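FOKI restriction endonuclease (Planomicrobium okeanokoites, PDB 2FOK) is a type IIS restriction endonuclease that recognises DNA through its recognition domains and cuts it with a separate cleavage domain, probably using metal ions. Local coordinates at residues W113-E121 against I151-Y159; G238-F247 against K258-T268. All blocks are in the same frame, centred on the assembly; numbering follows the deposited sequence.

The two interactions follow one another along the chain, and their centres lie about 25 Å apart. Interaction 1 packs the end of helix 104-116 against helix 146-157 and so joins recognition subdomain 1 to recognition subdomain 2. Interaction 2 is a beta hairpin within subdomain 2. They touch through Leu239. Its CD2 lies 3.7 Å from Ile153 CD1, and its CD1 lies 4.2 Å from Ile156 CG2. Ile156 also meets Leu117, so helix 146-157 connects the two contacts. Both contacts belong to the DNA-recognition part of the enzyme.

Interaction 1 (W113-E121 against I151-Y159); sequences WAHALGFIE and ILIEAISSY
Ala116 meets the Tyr159 ring, its CB 3.9 Å from CE1. A water lies between Ala116 O and Ser158 OG, and Ser158 OG in turn donates to Ala155 O. The OH of Tyr159 bonds to Gly9 O. Leu117 follows. Its CG sits beside the backbone N (chi1 -68°), and the side chain runs alongside Ile156. Its CD2 comes 3.6 Å from Ile156 CA. The carbonyl of the same leucine meets the same helix, with O 3.3 Å from Ala155 CB. Gly118 ends the helix with positive phi in a Schellman motif. Phe119 then turns back to helix 146-157. Its CZ lies 3.7 Å from Ala155 CB, and Leu152 CD2 reaches the ring edge at 3.8 Å from CZ. Ile151 CG2 touches CE1. Leu117 O stands 4.3 Å above the ring plane, over its centre. With an alanine in place of the phenylalanine, a gap is likely to open beside Ile151, Leu152 and Ala155, and Tyr138 would lose its stacking partner. This is helix-end packing: a Schellman turn leads from helix 104-116 into strand 120-123 and rests on helix 146-157, where two recognition subdomains of the helix-turn-helix clan join.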
loop_
_atom_site.group_PDB
_atom_site.type_symbol
_atom_site.label_atom_id
_atom_site.label_comp_id
_atom_site.label_asym_id
_atom_site.label_seq_id
_atom_site.Cartn_x
_atom_site.Cartn_y
_atom_site.Cartn_z
ATOM N N TRP A 113 -15.148 -6.933 1.959
ATOM C CA TRP A 113 -14.746 -8.241 2.458
ATOM C C TRP A 113 -15.645 -9.363 1.887
ATOM O O TRP A 113 -15.153 -10.347 1.347
ATOM C CB TRP A 113 -14.801 -8.208 3.984
ATOM C CG TRP A 113 -14.165 -9.358 4.701
ATOM C CD1 TRP A 113 -13.427 -10.371 4.158
ATOM C CD2 TRP A 113 -14.238 -9.623 6.114
ATOM N NE1 TRP A 113 -13.035 -11.257 5.151
ATOM C CE2 TRP A 113 -13.521 -10.816 6.357
ATOM C CE3 TRP A 113 -14.846 -8.964 7.199
ATOM C CZ2 TRP A 113 -13.391 -11.363 7.641
ATOM C CZ3 TRP A 113 -14.716 -9.509 8.478
ATOM C CH2 TRP A 113 -13.996 -10.695 8.685
ATOM N N ALA A 114 -16.960 -9.206 1.988
ATOM C CA ALA A 114 -17.896 -10.210 1.471
ATOM C C ALA A 114 -17.663 -10.428 -0.017
ATOM O O ALA A 114 -17.645 -11.554 -0.503
ATOM C CB ALA A 114 -19.318 -9.760 1.703
ATOM N N HIS A 115 -17.479 -9.328 -0.733
ATOM C CA HIS A 115 -17.244 -9.369 -2.158
ATOM C C HIS A 115 -15.909 -10.032 -2.499
ATOM O O HIS A 115 -15.831 -10.824 -3.441
ATOM C CB HIS A 115 -17.298 -7.943 -2.714
ATOM C CG HIS A 115 -16.865 -7.839 -4.138
ATOM N ND1 HIS A 115 -15.546 -7.666 -4.502
ATOM C CD2 HIS A 115 -17.568 -7.925 -5.292
ATOM C CE1 HIS A 115 -15.455 -7.651 -5.820
ATOM N NE2 HIS A 115 -16.668 -7.807 -6.324
ATOM N N ALA A 116 -14.860 -9.724 -1.733
ATOM C CA ALA A 116 -13.532 -10.294 -1.979
ATOM C C ALA A 116 -13.479 -11.828 -1.880
ATOM O O ALA A 116 -12.797 -12.480 -2.674
ATOM C CB ALA A 116 -12.513 -9.673 -1.025
ATOM N N LEU A 117 -14.198 -12.407 -0.921
ATOM C CA LEU A 117 -14.206 -13.857 -0.754
ATOM C C LEU A 117 -15.247 -14.540 -1.636
ATOM O O LEU A 117 -15.431 -15.751 -1.563
ATOM C CB LEU A 117 -14.452 -14.226 0.709
ATOM C CG LEU A 117 -13.323 -13.872 1.671
ATOM C CD1 LEU A 117 -13.704 -14.305 3.074
ATOM C CD2 LEU A 117 -12.033 -14.541 1.220
ATOM N N GLY A 118 -15.937 -13.749 -2.451
ATOM C CA GLY A 118 -16.915 -14.295 -3.374
ATOM C C GLY A 118 -18.287 -14.687 -2.868
ATOM O O GLY A 118 -18.958 -15.491 -3.519
ATOM N N PHE A 119 -18.724 -14.129 -1.746
ATOM C CA PHE A 119 -20.037 -14.470 -1.199
ATOM C C PHE A 119 -21.149 -13.625 -1.813
ATOM O O PHE A 119 -22.335 -13.958 -1.700
ATOM C CB PHE A 119 -20.032 -14.319 0.316
ATOM C CG PHE A 119 -19.111 -15.287 1.018
ATOM C CD1 PHE A 119 -19.075 -16.623 0.642
ATOM C CD2 PHE A 119 -18.290 -14.856 2.055
ATOM C CE1 PHE A 119 -18.239 -17.515 1.282
ATOM C CE2 PHE A 119 -17.451 -15.740 2.704
ATOM C CZ PHE A 119 -17.421 -17.074 2.321
ATOM N N ILE A 120 -20.758 -12.529 -2.454
ATOM C CA ILE A 120 -21.695 -11.654 -3.143
ATOM C C ILE A 120 -20.967 -11.198 -4.404
ATOM O O ILE A 120 -19.739 -11.139 -4.430
ATOM C CB ILE A 120 -22.119 -10.421 -2.278
ATOM C CG1 ILE A 120 -20.963 -9.435 -2.126
ATOM C CG2 ILE A 120 -22.616 -10.888 -0.902
ATOM C CD1 ILE A 120 -21.264 -8.287 -1.148
ATOM N N GLU A 121 -21.717 -10.917 -5.462
ATOM C CA GLU A 121 -21.110 -10.481 -6.716
ATOM C C GLU A 121 -21.600 -9.083 -7.038
ATOM O O GLU A 121 -22.713 -8.728 -6.674
ATOM C CB GLU A 121 -21.483 -11.444 -7.849
ATOM C CG GLU A 121 -22.977 -11.534 -8.118
ATOM C CD GLU A 121 -23.384 -12.839 -8.801
ATOM O OE1 GLU A 121 -22.508 -13.706 -9.025
ATOM O OE2 GLU A 121 -24.585 -13.001 -9.119
ATOM N N ILE A 151 -16.175 -24.135 3.561
ATOM C CA ILE A 151 -16.642 -23.088 2.667
ATOM C C ILE A 151 -15.709 -21.871 2.727
ATOM O O ILE A 151 -15.344 -21.308 1.695
ATOM C CB ILE A 151 -18.090 -22.676 3.033
ATOM C CG1 ILE A 151 -19.060 -23.790 2.620
ATOM C CG2 ILE A 151 -18.468 -21.393 2.326
ATOM C CD1 ILE A 151 -20.499 -23.565 3.063
ATOM N N LEU A 152 -15.303 -21.489 3.935
ATOM C CA LEU A 152 -14.414 -20.348 4.123
ATOM C C LEU A 152 -13.046 -20.514 3.466
ATOM O O LEU A 152 -12.573 -19.613 2.792
ATOM C CB LEU A 152 -14.238 -20.075 5.609
ATOM C CG LEU A 152 -15.400 -19.308 6.237
ATOM C CD1 LEU A 152 -15.140 -19.097 7.722
ATOM C CD2 LEU A 152 -15.562 -17.970 5.528
ATOM N N ILE A 153 -12.418 -21.670 3.661
ATOM C CA ILE A 153 -11.106 -21.956 3.077
ATOM C C ILE A 153 -11.156 -22.027 1.549
ATOM O O ILE A 153 -10.177 -21.718 0.863
ATOM C CB ILE A 153 -10.549 -23.299 3.628
ATOM C CG1 ILE A 153 -10.063 -23.095 5.067
ATOM C CG2 ILE A 153 -9.426 -23.825 2.720
ATOM C CD1 ILE A 153 -9.250 -24.243 5.611
ATOM N N GLU A 154 -12.298 -22.440 1.010
ATOM C CA GLU A 154 -12.448 -22.520 -0.431
ATOM C C GLU A 154 -12.627 -21.115 -0.971
ATOM O O GLU A 154 -12.122 -20.780 -2.038
ATOM C CB GLU A 154 -13.664 -23.366 -0.796
ATOM C CG GLU A 154 -14.203 -23.072 -2.182
ATOM C CD GLU A 154 -13.818 -24.128 -3.186
ATOM O OE1 GLU A 154 -13.244 -25.161 -2.769
ATOM O OE2 GLU A 154 -14.096 -23.917 -4.390
ATOM N N ALA A 155 -13.366 -20.301 -0.231
ATOM C CA ALA A 155 -13.612 -18.921 -0.611
ATOM C C ALA A 155 -12.295 -18.154 -0.691
ATOM O O ALA A 155 -12.014 -17.481 -1.679
ATOM C CB ALA A 155 -14.536 -18.266 0.409
ATOM N N ILE A 156 -11.480 -18.269 0.352
ATOM C CA ILE A 156 -10.200 -17.565 0.399
ATOM C C ILE A 156 -9.180 -18.065 -0.618
ATOM O O ILE A 156 -8.274 -17.323 -1.000
ATOM C CB ILE A 156 -9.564 -17.620 1.826
ATOM C CG1 ILE A 156 -8.827 -16.302 2.099
ATOM C CG2 ILE A 156 -8.629 -18.837 1.956
ATOM C CD1 ILE A 156 -8.318 -16.113 3.547
ATOM N N SER A 157 -9.325 -19.313 -1.058
ATOM C CA SER A 157 -8.399 -19.887 -2.038
ATOM C C SER A 157 -8.614 -19.299 -3.435
ATOM O O SER A 157 -7.758 -19.413 -4.310
ATOM C CB SER A 157 -8.551 -21.408 -2.069
ATOM O OG SER A 157 -8.161 -21.981 -0.823
ATOM N N SER A 158 -9.775 -18.682 -3.634
ATOM C CA SER A 158 -10.127 -18.045 -4.903
ATOM C C SER A 158 -9.734 -16.565 -4.832
ATOM O O SER A 158 -10.018 -15.791 -5.753
ATOM C CB SER A 158 -11.628 -18.138 -5.127
ATOM O OG SER A 158 -12.304 -17.230 -4.263
ATOM N N TYR A 159 -9.093 -16.193 -3.726
ATOM C CA TYR A 159 -8.645 -14.825 -3.450
ATOM C C TYR A 159 -7.119 -14.756 -3.670
ATOM O O TYR A 159 -6.344 -15.228 -2.844
ATOM C CB TYR A 159 -9.024 -14.483 -1.999
ATOM C CG TYR A 159 -8.737 -13.057 -1.594
ATOM C CD1 TYR A 159 -9.249 -11.989 -2.326
ATOM C CD2 TYR A 159 -7.886 -12.775 -0.525
ATOM C CE1 TYR A 159 -8.915 -10.693 -2.015
ATOM C CE2 TYR A 159 -7.549 -11.471 -0.209
ATOM C CZ TYR A 159 -8.065 -10.437 -0.963
ATOM O OH TYR A 159 -7.717 -9.139 -0.672
HETATM O O HOH W 1 -12.479 -14.406 -4.605
#

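Interaction 2 (G238-F247 against K258-T268); sequences GLVKQGKKEF and KEFISHAFKIT
Lys244 reaches over the Phe260 ring. Its CG lies between the backbone N and the carbonyl carbon (chi1 80°), and the bent chain sets CE over one face, 3.5 Å from Phe260 CD2. NZ is 4.2 Å from the ring centroid, a cation-pi contact. NZ also pairs with the Glu246 carboxylate, which lies against Phe260 CB with its plane 26° from that of the ring. The ammonium group is thus shared between a charge and a ring.

Gln242 lies beside Phe265, both pointing the same way. Its CG is 3.3 Å from Phe265 CE2. The amide carries on past the ring, and NE2 donates to Ser262 O at 3.1 Å, with the N-H nearly straight at 165°. The donor comes from above the carbonyl plane. The same NE2 sits at the edge of the His263 ring. Val240 CG1 meets the edge of the Phe265 ring, 3.7 Å from CD2. Phe247, Ile261 and Lys245 are on the face opposite Val240, Gln242 and Phe265. Phe247 crosses Ile261, CE1 to CG1 3.8 Å, and Lys245 CB also touches Ala264 CB.

The backbones form two antiparallel ladders, Val240-Gln242 with Phe265-Ile267 and Lys245-Phe247 with Glu259-Ile261. The register shifts by one residue between them. At the open end of the hairpin, away from the turn, Thr268 OG1 donates to Gly238 O at 2.7 Å, on a lone pair, and, as the N-cap of helix 269-279, is also hydrogen-bonded to Gly271 N.

Strand 258-267 is the middle strand of a three-stranded antiparallel sheet, between 175-176 and 240-248. Leu201 of helix 197-205 touches Phe247 and Glu259. Arg216 of helix 209-218 touches Phe260 and Ile261, and Leu234 of helix 222-236 packs on Leu239 and Val240.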
loop_
_atom_site.group_PDB
_atom_site.type_symbol
_atom_site.label_atom_id
_atom_site.label_comp_id
_atom_site.label_asym_id
_atom_site.label_seq_id
_atom_site.Cartn_x
_atom_site.Cartn_y
_atom_site.Cartn_z
ATOM N N GLY A 238 -6.405 -21.554 10.177
ATOM C CA GLY A 238 -5.364 -22.555 10.341
ATOM C C GLY A 238 -4.338 -22.716 9.232
ATOM O O GLY A 238 -3.464 -23.581 9.323
ATOM N N LEU A 239 -4.423 -21.898 8.187
ATOM C CA LEU A 239 -3.483 -21.998 7.074
ATOM C C LEU A 239 -2.151 -21.300 7.368
ATOM O O LEU A 239 -1.137 -21.556 6.707
ATOM C CB LEU A 239 -4.115 -21.408 5.807
ATOM C CG LEU A 239 -5.561 -21.829 5.530
ATOM C CD1 LEU A 239 -6.026 -21.261 4.186
ATOM C CD2 LEU A 239 -5.645 -23.351 5.525
ATOM N N VAL A 240 -2.157 -20.422 8.362
ATOM C CA VAL A 240 -0.951 -19.691 8.739
ATOM C C VAL A 240 -0.920 -19.568 10.264
ATOM O O VAL A 240 -1.944 -19.749 10.921
ATOM C CB VAL A 240 -0.959 -18.270 8.084
ATOM C CG1 VAL A 240 -0.722 -17.190 9.136
ATOM C CG2 VAL A 240 0.070 -18.194 6.962
ATOM N N LYS A 241 0.250 -19.286 10.828
ATOM C CA LYS A 241 0.361 -19.104 12.274
ATOM C C LYS A 241 0.963 -17.740 12.585
ATOM O O LYS A 241 2.063 -17.431 12.139
ATOM C CB LYS A 241 1.237 -20.187 12.898
ATOM C CG LYS A 241 1.091 -20.291 14.422
ATOM C CD LYS A 241 2.360 -20.827 15.079
ATOM C CE LYS A 241 2.784 -22.191 14.506
ATOM N NZ LYS A 241 4.102 -22.165 13.782
ATOM N N GLN A 242 0.242 -16.920 13.341
ATOM C CA GLN A 242 0.743 -15.601 13.710
ATOM C C GLN A 242 1.472 -15.679 15.044
ATOM O O GLN A 242 0.935 -16.178 16.030
ATOM C CB GLN A 242 -0.402 -14.592 13.812
ATOM C CG GLN A 242 0.051 -13.141 13.750
ATOM C CD GLN A 242 -0.989 -12.181 14.296
ATOM O OE1 GLN A 242 -2.170 -12.269 13.958
ATOM N NE2 GLN A 242 -0.557 -11.256 15.142
ATOM N N GLY A 243 2.707 -15.184 15.055
ATOM C CA GLY A 243 3.525 -15.198 16.253
ATOM C C GLY A 243 4.572 -14.112 16.130
ATOM O O GLY A 243 5.101 -13.877 15.038
ATOM N N LYS A 244 4.876 -13.443 17.238
ATOM C CA LYS A 244 5.851 -12.369 17.213
ATOM C C LYS A 244 7.243 -12.805 16.775
ATOM O O LYS A 244 7.704 -13.890 17.102
ATOM C CB LYS A 244 5.940 -11.701 18.583
ATOM C CG LYS A 244 6.795 -12.452 19.585
ATOM C CD LYS A 244 6.107 -12.533 20.929
ATOM C CE LYS A 244 6.576 -11.426 21.837
ATOM N NZ LYS A 244 8.034 -11.535 22.096
ATOM N N LYS A 245 7.898 -11.935 16.020
ATOM C CA LYS A 245 9.245 -12.169 15.543
ATOM C C LYS A 245 10.119 -11.285 16.434
ATOM O O LYS A 245 9.702 -10.194 16.829
ATOM C CB LYS A 245 9.344 -11.747 14.075
ATOM C CG LYS A 245 10.687 -11.968 13.419
ATOM C CD LYS A 245 10.492 -12.366 11.960
ATOM C CE LYS A 245 11.605 -11.826 11.063
ATOM N NZ LYS A 245 12.509 -12.896 10.541
ATOM N N GLU A 246 11.318 -11.753 16.768
ATOM C CA GLU A 246 12.209 -10.980 17.630
ATOM C C GLU A 246 13.445 -10.478 16.906
ATOM O O GLU A 246 13.878 -11.070 15.919
ATOM C CB GLU A 246 12.626 -11.816 18.836
ATOM C CG GLU A 246 11.451 -12.325 19.647
ATOM C CD GLU A 246 11.478 -11.824 21.068
ATOM O OE1 GLU A 246 12.536 -11.951 21.721
ATOM O OE2 GLU A 246 10.442 -11.300 21.530
ATOM N N PHE A 247 14.009 -9.383 17.406
ATOM C CA PHE A 247 15.192 -8.786 16.804
ATOM C C PHE A 247 16.165 -8.224 17.839
ATOM O O PHE A 247 15.777 -7.895 18.958
ATOM C CB PHE A 247 14.782 -7.652 15.861
ATOM C CG PHE A 247 13.773 -8.051 14.822
ATOM C CD1 PHE A 247 12.412 -7.980 15.092
ATOM C CD2 PHE A 247 14.185 -8.460 13.554
ATOM C CE1 PHE A 247 11.483 -8.304 14.121
ATOM C CE2 PHE A 247 13.259 -8.786 12.571
ATOM C CZ PHE A 247 11.908 -8.707 12.852
ATOM N N LYS A 258 16.515 -4.830 22.477
ATOM C CA LYS A 258 15.853 -5.971 21.874
ATOM C C LYS A 258 14.459 -5.519 21.504
ATOM O O LYS A 258 13.850 -4.720 22.219
ATOM C CB LYS A 258 15.793 -7.138 22.860
ATOM C CG LYS A 258 16.486 -8.396 22.360
ATOM C CD LYS A 258 15.507 -9.315 21.641
ATOM C CE LYS A 258 15.892 -10.782 21.821
ATOM N NZ LYS A 258 17.150 -11.140 21.105
ATOM N N GLU A 259 13.958 -6.014 20.379
ATOM C CA GLU A 259 12.630 -5.638 19.924
ATOM C C GLU A 259 11.942 -6.830 19.283
ATOM O O GLU A 259 12.590 -7.805 18.910
ATOM C CB GLU A 259 12.724 -4.476 18.923
ATOM C CG GLU A 259 13.471 -3.250 19.450
ATOM C CD GLU A 259 12.751 -2.573 20.616
ATOM O OE1 GLU A 259 11.503 -2.630 20.662
ATOM O OE2 GLU A 259 13.430 -1.985 21.486
ATOM N N PHE A 260 10.620 -6.745 19.169
ATOM C CA PHE A 260 9.815 -7.803 18.571
ATOM C C PHE A 260 8.652 -7.211 17.794
ATOM O O PHE A 260 8.188 -6.112 18.101
ATOM C CB PHE A 260 9.272 -8.737 19.655
ATOM C CG PHE A 260 8.168 -8.132 20.483
ATOM C CD1 PHE A 260 8.461 -7.302 21.560
ATOM C CD2 PHE A 260 6.831 -8.400 20.187
ATOM C CE1 PHE A 260 7.427 -6.744 22.339
ATOM C CE2 PHE A 260 5.799 -7.849 20.951
ATOM C CZ PHE A 260 6.095 -7.022 22.028
ATOM N N ILE A 261 8.202 -7.947 16.780
ATOM C CA ILE A 261 7.066 -7.546 15.953
ATOM C C ILE A 261 6.024 -8.659 16.106
ATOM O O ILE A 261 6.289 -9.815 15.764
ATOM C CB ILE A 261 7.460 -7.421 14.462
ATOM C CG1 ILE A 261 8.356 -6.193 14.251
ATOM C CG2 ILE A 261 6.216 -7.322 13.602
ATOM C CD1 ILE A 261 7.795 -4.913 14.814
ATOM N N SER A 262 4.847 -8.315 16.622
ATOM C CA SER A 262 3.800 -9.310 16.831
ATOM C C SER A 262 3.051 -9.711 15.562
ATOM O O SER A 262 2.456 -10.787 15.500
ATOM C CB SER A 262 2.814 -8.795 17.869
ATOM O OG SER A 262 3.364 -7.698 18.570
ATOM N N HIS A 263 3.078 -8.847 14.553
ATOM C CA HIS A 263 2.406 -9.129 13.298
ATOM C C HIS A 263 3.351 -9.863 12.368
ATOM O O HIS A 263 3.798 -9.331 11.350
ATOM C CB HIS A 263 1.916 -7.834 12.645
ATOM C CG HIS A 263 0.813 -7.159 13.402
ATOM N ND1 HIS A 263 0.636 -5.791 13.402
ATOM C CD2 HIS A 263 -0.156 -7.662 14.203
ATOM C CE1 HIS A 263 -0.393 -5.480 14.169
ATOM N NE2 HIS A 263 -0.892 -6.597 14.668
ATOM N N ALA A 264 3.670 -11.094 12.747
ATOM C CA ALA A 264 4.551 -11.947 11.963
ATOM C C ALA A 264 3.790 -13.241 11.764
ATOM O O ALA A 264 2.959 -13.595 12.586
ATOM C CB ALA A 264 5.838 -12.201 12.707
ATOM N N PHE A 265 4.065 -13.944 10.671
ATOM C CA PHE A 265 3.358 -15.187 10.373
ATOM C C PHE A 265 4.293 -16.256 9.818
ATOM O O PHE A 265 5.414 -15.960 9.401
ATOM C CB PHE A 265 2.227 -14.915 9.365
ATOM C CG PHE A 265 1.406 -13.683 9.676
ATOM C CD1 PHE A 265 1.914 -12.409 9.440
ATOM C CD2 PHE A 265 0.146 -13.801 10.244
ATOM C CE1 PHE A 265 1.184 -11.274 9.777
ATOM C CE2 PHE A 265 -0.595 -12.678 10.583
ATOM C CZ PHE A 265 -0.077 -11.409 10.354
ATOM N N LYS A 266 3.812 -17.499 9.814
ATOM C CA LYS A 266 4.563 -18.649 9.307
ATOM C C LYS A 266 3.585 -19.733 8.841
ATOM O O LYS A 266 2.677 -20.112 9.574
ATOM C CB LYS A 266 5.460 -19.208 10.409
ATOM C CG LYS A 266 6.489 -20.215 9.929
ATOM C CD LYS A 266 7.323 -20.717 11.103
ATOM C CE LYS A 266 8.725 -21.110 10.669
ATOM N NZ LYS A 266 9.763 -20.268 11.334
ATOM N N ILE A 267 3.777 -20.238 7.628
ATOM C CA ILE A 267 2.883 -21.260 7.080
ATOM C C ILE A 267 2.744 -22.508 7.946
ATOM O O ILE A 267 3.568 -22.753 8.826
ATOM C CB ILE A 267 3.329 -21.676 5.662
ATOM C CG1 ILE A 267 2.105 -22.057 4.829
ATOM C CG2 ILE A 267 4.324 -22.822 5.729
ATOM C CD1 ILE A 267 2.282 -21.789 3.340
ATOM N N THR A 268 1.688 -23.283 7.696
ATOM C CA THR A 268 1.420 -24.523 8.432
ATOM C C THR A 268 1.265 -25.696 7.459
ATOM O O THR A 268 1.489 -25.554 6.254
ATOM C CB THR A 268 0.116 -24.433 9.269
ATOM O OG1 THR A 268 -1.012 -24.356 8.389
ATOM C CG2 THR A 268 0.130 -23.207 10.181
HETATM O O HOH W 2 3.250 -23.589 11.394
#